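Local coordinates for hypothetical protein SA2161 (Staphylococcus aureus, PDB 1Y7R), which is of unknown function but probably acts as an acetyltransferase of the GNAT family, moving an acetyl group from acetyl-coenzyme A to an unidentified acceptor, at residues Cys11-Ala16 against Asp48-Met53; Val42-Lys47 against Gln78-Leu83. The protein carries 4 engineered substitutions. All coordinates share one frame; numbering follows the deposited sequence.

From the N terminus, helix 11-20 comes first, and interaction 1 closes a loop of 31 residues by laying it on the start of strand 49-58. Before that loop is closed, strand 40-46 has begun interaction 2, which ends 30 residues further on at helix 80-95, beyond strand 63-71. The two closures therefore cross instead of nesting. They share the hairpin of strands 40-46 and 49-58, joined where Ile51 N and Gly52 O probably hydrogen-bond to Leu44 O and N, respectively. Interaction 1 fixes a helix to one face of this sheet, interaction 2 another helix to the opposite face, giving the helix-sheet-helix layering of a GNAT domain.

Interaction 1 of 2, residues Cys11-Ala16 against Asp48-Met53; sequences CEDYCA and DRLIGM
Tyr14 meets Met53, present as selenomethionine, through one side of its ring: Met53 SE lies 3.5 Å from Tyr14 CD1. The selenium approaches obliquely, 4.7 Å from the ring centroid and 68° off the ring normal, while Met53 CE sits in the ring plane at the edge, 3.8 Å from Tyr14 CD1. This is a Met-aromatic contact in which the two side chains cross at about a right angle. Met53 CG takes the crowded position between backbone N and carbonyl carbon (chi1 79°), and a bend at the last torsion turns the methyl to the ring edge. Beside this pair, Leu50 sends its CD2 branch against the helix backbone and CB of Asp13, 3.7 Å from both Asp13 CB and Asp13 O. A water bridges the same two residues more loosely: it accepts from Leu50 N at 2.9 Å and donates weakly to Asp13 OD2 at 3.3 Å, giving the strand amide a partner. Leu50 and Met53 both turn toward the helix although they are three residues apart, because a classic beta bulge intervenes, with Ile51 and Gly52 both facing Leu44 on strand 40-46. The contact thus seats the first helix of the GNAT fold on a central strand of its sheet. Further out, Tyr14 OH is hydrogen-bonded to Asp68 OD2 on strand 63-71, which pins the far end of the ring whose near side touches Met53. Ala31 of helix 28-34 also touches Tyr14, and Thr62 of the second subunit packs on it as well. Leu17, one turn further along helix 11-20, touches both Leu50 and Met53.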
loop_
_atom_site.group_PDB
_atom_site.type_symbol
_atom_site.label_atom_id
_atom_site.label_comp_id
_atom_site.label_asym_id
_atom_site.label_seq_id
_atom_site.Cartn_x
_atom_site.Cartn_y
_atom_site.Cartn_z
ATOM N N CYS A 11 9.398 -19.331 1.232
ATOM C CA CYS A 11 9.897 -18.341 2.175
ATOM C C CYS A 11 11.373 -18.144 1.934
ATOM O O CYS A 11 11.847 -17.009 1.898
ATOM C CB CYS A 11 9.674 -18.759 3.624
ATOM S SG CYS A 11 7.947 -18.593 4.122
ATOM N N GLU A 12 12.103 -19.247 1.744
ATOM C CA GLU A 12 13.530 -19.133 1.497
ATOM C C GLU A 12 13.825 -18.316 0.251
ATOM O O GLU A 12 14.671 -17.429 0.305
ATOM C CB GLU A 12 14.202 -20.510 1.379
ATOM C CG GLU A 12 15.683 -20.393 0.963
ATOM C CD GLU A 12 16.486 -21.632 1.229
ATOM O OE1 GLU A 12 15.883 -22.695 1.491
ATOM O OE2 GLU A 12 17.728 -21.554 1.166
ATOM N N ASP A 13 13.134 -18.599 -0.860
ATOM C CA ASP A 13 13.406 -17.912 -2.144
ATOM C C ASP A 13 13.105 -16.408 -2.008
ATOM O O ASP A 13 13.870 -15.554 -2.478
ATOM C CB ASP A 13 12.574 -18.510 -3.285
ATOM C CG ASP A 13 13.177 -19.776 -3.867
ATOM O OD1 ASP A 13 12.506 -20.381 -4.741
ATOM O OD2 ASP A 13 14.318 -20.149 -3.499
ATOM N N TYR A 14 11.996 -16.092 -1.344
ATOM C CA TYR A 14 11.584 -14.719 -1.112
ATOM C C TYR A 14 12.639 -13.968 -0.324
ATOM O O TYR A 14 13.103 -12.906 -0.730
ATOM C CB TYR A 14 10.227 -14.668 -0.397
ATOM C CG TYR A 14 9.829 -13.287 0.084
ATOM C CD1 TYR A 14 9.173 -12.417 -0.766
ATOM C CD2 TYR A 14 10.071 -12.864 1.406
ATOM C CE1 TYR A 14 8.778 -11.156 -0.359
ATOM C CE2 TYR A 14 9.687 -11.588 1.824
ATOM C CZ TYR A 14 9.051 -10.735 0.937
ATOM O OH TYR A 14 8.662 -9.471 1.338
ATOM N N CYS A 15 13.002 -14.518 0.834
ATOM C CA CYS A 15 13.943 -13.847 1.705
ATOM C C CYS A 15 15.284 -13.692 0.972
ATOM O O CYS A 15 15.937 -12.636 1.051
ATOM C CB CYS A 15 14.122 -14.662 2.984
ATOM S SG CYS A 15 12.650 -14.573 4.043
ATOM N N ALA A 16 15.682 -14.746 0.255
ATOM C CA ALA A 16 16.948 -14.778 -0.472
ATOM C C ALA A 16 16.979 -13.761 -1.595
ATOM O O ALA A 16 18.009 -13.098 -1.837
ATOM C CB ALA A 16 17.225 -16.170 -1.033
ATOM N N ASP A 48 16.393 -23.174 -12.798
ATOM C CA ASP A 48 15.740 -23.429 -11.509
ATOM C C ASP A 48 16.059 -22.387 -10.434
ATOM O O ASP A 48 15.832 -22.635 -9.247
ATOM C CB ASP A 48 16.042 -24.847 -11.004
ATOM C CG ASP A 48 15.459 -25.917 -11.895
ATOM O OD1 ASP A 48 14.674 -25.589 -12.825
ATOM O OD2 ASP A 48 15.814 -27.096 -11.659
ATOM N N ARG A 49 16.524 -21.215 -10.844
ATOM C CA ARG A 49 16.851 -20.167 -9.879
ATOM C C ARG A 49 15.877 -19.007 -9.975
ATOM O O ARG A 49 15.638 -18.493 -11.086
ATOM C CB ARG A 49 18.249 -19.621 -10.110
ATOM C CG ARG A 49 18.686 -18.590 -9.069
ATOM C CD ARG A 49 20.046 -18.022 -9.406
ATOM N NE ARG A 49 20.551 -17.223 -8.286
ATOM C CZ ARG A 49 21.603 -16.424 -8.352
ATOM N NH1 ARG A 49 22.270 -16.272 -9.495
ATOM N NH2 ARG A 49 21.953 -15.743 -7.273
ATOM N N LEU A 50 15.369 -18.574 -8.817
ATOM C CA LEU A 50 14.512 -17.383 -8.791
ATOM C C LEU A 50 15.410 -16.161 -8.994
ATOM O O LEU A 50 16.338 -15.962 -8.202
ATOM C CB LEU A 50 13.787 -17.239 -7.444
ATOM C CG LEU A 50 12.828 -16.049 -7.312
ATOM C CD1 LEU A 50 11.624 -16.164 -8.212
ATOM C CD2 LEU A 50 12.348 -15.871 -5.868
ATOM N N ILE A 51 15.103 -15.333 -10.001
ATOM C CA ILE A 51 15.901 -14.138 -10.226
ATOM C C ILE A 51 15.160 -12.797 -10.013
ATOM O O ILE A 51 15.787 -11.736 -9.946
ATOM C CB ILE A 51 16.640 -14.216 -11.566
ATOM C CG1 ILE A 51 15.689 -14.056 -12.763
ATOM C CG2 ILE A 51 17.435 -15.541 -11.637
ATOM C CD1 ILE A 51 15.309 -12.628 -13.051
ATOM N N GLY A 52 13.828 -12.860 -9.911
ATOM C CA GLY A 52 13.046 -11.629 -9.791
ATOM C C GLY A 52 11.626 -11.875 -9.352
ATOM O O GLY A 52 11.087 -12.976 -9.516
HETATM N N MSE A 53 11.038 -10.853 -8.740
HETATM C CA MSE A 53 9.653 -10.924 -8.275
HETATM C C MSE A 53 9.069 -9.523 -8.157
HETATM O O MSE A 53 9.776 -8.524 -8.102
HETATM C CB MSE A 53 9.557 -11.612 -6.914
HETATM C CG MSE A 53 9.935 -10.716 -5.792
HETATM SE SE MSE A 53 9.786 -11.736 -4.146
HETATM C CE MSE A 53 8.228 -12.588 -4.444
HETATM O O HOH W 1 15.944 -20.007 -6.378
#

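Interaction 2 of 2, residues Val42-Lys47 against Gln78-Leu83; sequences VTLYDK and QAYGSL. Engineered in segment 78-83: Ala79 (natural residue Asp). With PO4 (phosphate ion), chain C; PO4 (phosphate ion), chain D.
The ring of Tyr80 meets Leu44 at its CD1 carbon: methyl CD1 of Leu44 comes obliquely to within 3.9 Å of Tyr80 CD1. The same methyl lies 3.8 Å from Tyr80 O, so it rests against the first turn of the helix as well as against the ring. The other branch, Leu44 CD2, faces Leu83, with 3.8 Å between Leu44 CD2 and Leu83 CD2. Leu44, buried on the strand, thus forks between two residues three positions apart on the helix. Leu83 CG stands anti to its backbone N (chi1 -173°), which carries CD2 over to the leucine branch. Across this apolar side no hydrogen bond forms; the polar work is done at the helix N terminus, where two phosphates sit. In phosphate C, O3 accepts from Ser82 N (3.1 Å) and O2 from Ser82 OG (2.8 Å), with a weak bond from Ala79 N. Phosphate D is held by Gly81 N, 3.2 Å from its O2. Gly77 N also donates to a bound phosphate. The ions probably come from the crystallisation liquor, but this glycine-containing turn is where GNAT relatives bind the coenzyme A pyrophosphate, and the amides and helix end would suit such anions. Ala79, at the N-cap position, is an engineered residue replacing Asp. Around the contact, Val2 touches both Leu44 and Tyr80, while Tyr75 packs on Tyr80 and hydrogen-bonds Asp46 OD2. Ile84 extends the helix side of the Leu44 packing, Val4 joins from strand 3-5, and strand 49-58 pairs with Leu44 through Ile51 and Gly52.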
loop_
_atom_site.group_PDB
_atom_site.type_symbol
_atom_site.label_atom_id
_atom_site.label_comp_id
_atom_site.label_asym_id
_atom_site.label_seq_id
_atom_site.Cartn_x
_atom_site.Cartn_y
_atom_site.Cartn_z
ATOM N N VAL A 42 4.237 -12.021 -9.153
ATOM C CA VAL A 42 4.925 -12.545 -10.353
ATOM C C VAL A 42 6.345 -12.903 -9.968
ATOM O O VAL A 42 6.998 -12.176 -9.223
ATOM C CB VAL A 42 5.095 -11.438 -11.512
ATOM C CG1 VAL A 42 5.649 -10.090 -11.040
ATOM C CG2 VAL A 42 5.886 -12.001 -12.744
ATOM N N THR A 43 6.811 -14.041 -10.465
ATOM C CA THR A 43 8.165 -14.529 -10.217
ATOM C C THR A 43 8.798 -14.954 -11.539
ATOM O O THR A 43 8.111 -15.456 -12.446
ATOM C CB THR A 43 8.207 -15.706 -9.203
ATOM O OG1 THR A 43 7.118 -16.607 -9.465
ATOM C CG2 THR A 43 8.099 -15.156 -7.728
ATOM N N LEU A 44 10.095 -14.680 -11.652
ATOM C CA LEU A 44 10.898 -15.001 -12.834
ATOM C C LEU A 44 11.984 -15.971 -12.432
ATOM O O LEU A 44 12.693 -15.759 -11.436
ATOM C CB LEU A 44 11.578 -13.749 -13.374
ATOM C CG LEU A 44 10.662 -12.570 -13.722
ATOM C CD1 LEU A 44 11.549 -11.439 -14.224
ATOM C CD2 LEU A 44 9.623 -12.872 -14.753
ATOM N N TYR A 45 12.144 -17.009 -13.234
ATOM C CA TYR A 45 13.141 -18.036 -12.949
ATOM C C TYR A 45 14.075 -18.221 -14.156
ATOM O O TYR A 45 13.607 -18.257 -15.312
ATOM C CB TYR A 45 12.481 -19.376 -12.641
ATOM C CG TYR A 45 11.704 -19.445 -11.359
ATOM C CD1 TYR A 45 12.334 -19.819 -10.171
ATOM C CD2 TYR A 45 10.337 -19.200 -11.329
ATOM C CE1 TYR A 45 11.639 -19.907 -8.981
ATOM C CE2 TYR A 45 9.619 -19.297 -10.128
ATOM C CZ TYR A 45 10.277 -19.656 -8.962
ATOM O OH TYR A 45 9.564 -19.733 -7.764
ATOM N N ASP A 46 15.371 -18.331 -13.870
ATOM C CA ASP A 46 16.377 -18.637 -14.870
ATOM C C ASP A 46 16.746 -20.074 -14.545
ATOM O O ASP A 46 17.390 -20.320 -13.506
ATOM C CB ASP A 46 17.617 -17.726 -14.730
ATOM C CG ASP A 46 18.689 -18.038 -15.766
ATOM O OD1 ASP A 46 18.499 -18.988 -16.542
ATOM O OD2 ASP A 46 19.750 -17.346 -15.822
ATOM N N LYS A 47 16.307 -20.998 -15.415
ATOM C CA LYS A 47 16.379 -22.444 -15.166
ATOM C C LYS A 47 15.681 -22.702 -13.813
ATOM O O LYS A 47 14.495 -22.407 -13.694
ATOM C CB LYS A 47 17.827 -22.961 -15.280
ATOM C CG LYS A 47 18.321 -22.824 -16.732
ATOM C CD LYS A 47 19.755 -23.326 -16.899
ATOM C CE LYS A 47 20.592 -22.286 -17.662
ATOM N NZ LYS A 47 21.968 -22.776 -17.955
ATOM N N GLN A 78 19.001 -5.005 -17.126
ATOM C CA GLN A 78 18.769 -5.621 -18.446
ATOM C C GLN A 78 17.336 -6.042 -18.790
ATOM O O GLN A 78 17.147 -6.941 -19.627
ATOM C CB GLN A 78 19.673 -6.814 -18.641
ATOM C CG GLN A 78 19.507 -7.907 -17.619
ATOM C CD GLN A 78 20.730 -8.768 -17.623
ATOM O OE1 GLN A 78 21.018 -9.401 -18.626
ATOM N NE2 GLN A 78 21.512 -8.731 -16.544
ATOM N N ALA A 79 16.353 -5.394 -18.161
ATOM C CA ALA A 79 14.921 -5.550 -18.491
ATOM C C ALA A 79 14.100 -6.431 -17.589
ATOM O O ALA A 79 12.885 -6.511 -17.778
ATOM C CB ALA A 79 14.712 -6.004 -19.894
ATOM N N TYR A 80 14.719 -7.096 -16.604
ATOM C CA TYR A 80 13.888 -7.976 -15.773
ATOM C C TYR A 80 12.921 -7.221 -14.848
ATOM O O TYR A 80 11.795 -7.683 -14.634
ATOM C CB TYR A 80 14.733 -9.005 -15.024
ATOM C CG TYR A 80 15.301 -10.013 -15.999
ATOM C CD1 TYR A 80 14.455 -10.813 -16.776
ATOM C CD2 TYR A 80 16.661 -10.097 -16.203
ATOM C CE1 TYR A 80 14.971 -11.727 -17.697
ATOM C CE2 TYR A 80 17.195 -11.007 -17.122
ATOM C CZ TYR A 80 16.338 -11.816 -17.854
ATOM O OH TYR A 80 16.854 -12.707 -18.777
ATOM N N GLY A 81 13.349 -6.063 -14.337
ATOM C CA GLY A 81 12.432 -5.193 -13.559
ATOM C C GLY A 81 11.257 -4.803 -14.458
ATOM O O GLY A 81 10.087 -4.788 -14.029
ATOM N N SER A 82 11.547 -4.498 -15.723
ATOM C CA SER A 82 10.501 -4.095 -16.654
ATOM C C SER A 82 9.573 -5.263 -16.921
ATOM O O SER A 82 8.368 -5.079 -16.982
ATOM C CB SER A 82 11.080 -3.595 -17.984
ATOM O OG SER A 82 11.371 -2.199 -17.906
ATOM N N LEU A 83 10.131 -6.468 -17.049
ATOM C CA LEU A 83 9.301 -7.664 -17.247
ATOM C C LEU A 83 8.300 -7.887 -16.086
ATOM O O LEU A 83 7.088 -8.093 -16.302
ATOM C CB LEU A 83 10.209 -8.887 -17.482
ATOM C CG LEU A 83 9.424 -10.163 -17.880
ATOM C CD1 LEU A 83 8.560 -9.990 -19.129
ATOM C CD2 LEU A 83 10.411 -11.247 -18.121
HETATM P P PO4 C . 14.970 -2.291 -16.693
HETATM O O1 PO4 C . 14.915 -1.396 -15.464
HETATM O O2 PO4 C . 14.119 -1.753 -17.815
HETATM O O3 PO4 C . 14.441 -3.637 -16.235
HETATM O O4 PO4 C . 16.378 -2.542 -17.189
HETATM P P PO4 D . 16.040 -3.529 -13.013
HETATM O O1 PO4 D . 15.383 -2.190 -13.266
HETATM O O2 PO4 D . 16.005 -4.367 -14.262
HETATM O O3 PO4 D . 15.217 -4.246 -11.955
HETATM O O4 PO4 D . 17.487 -3.363 -12.618
#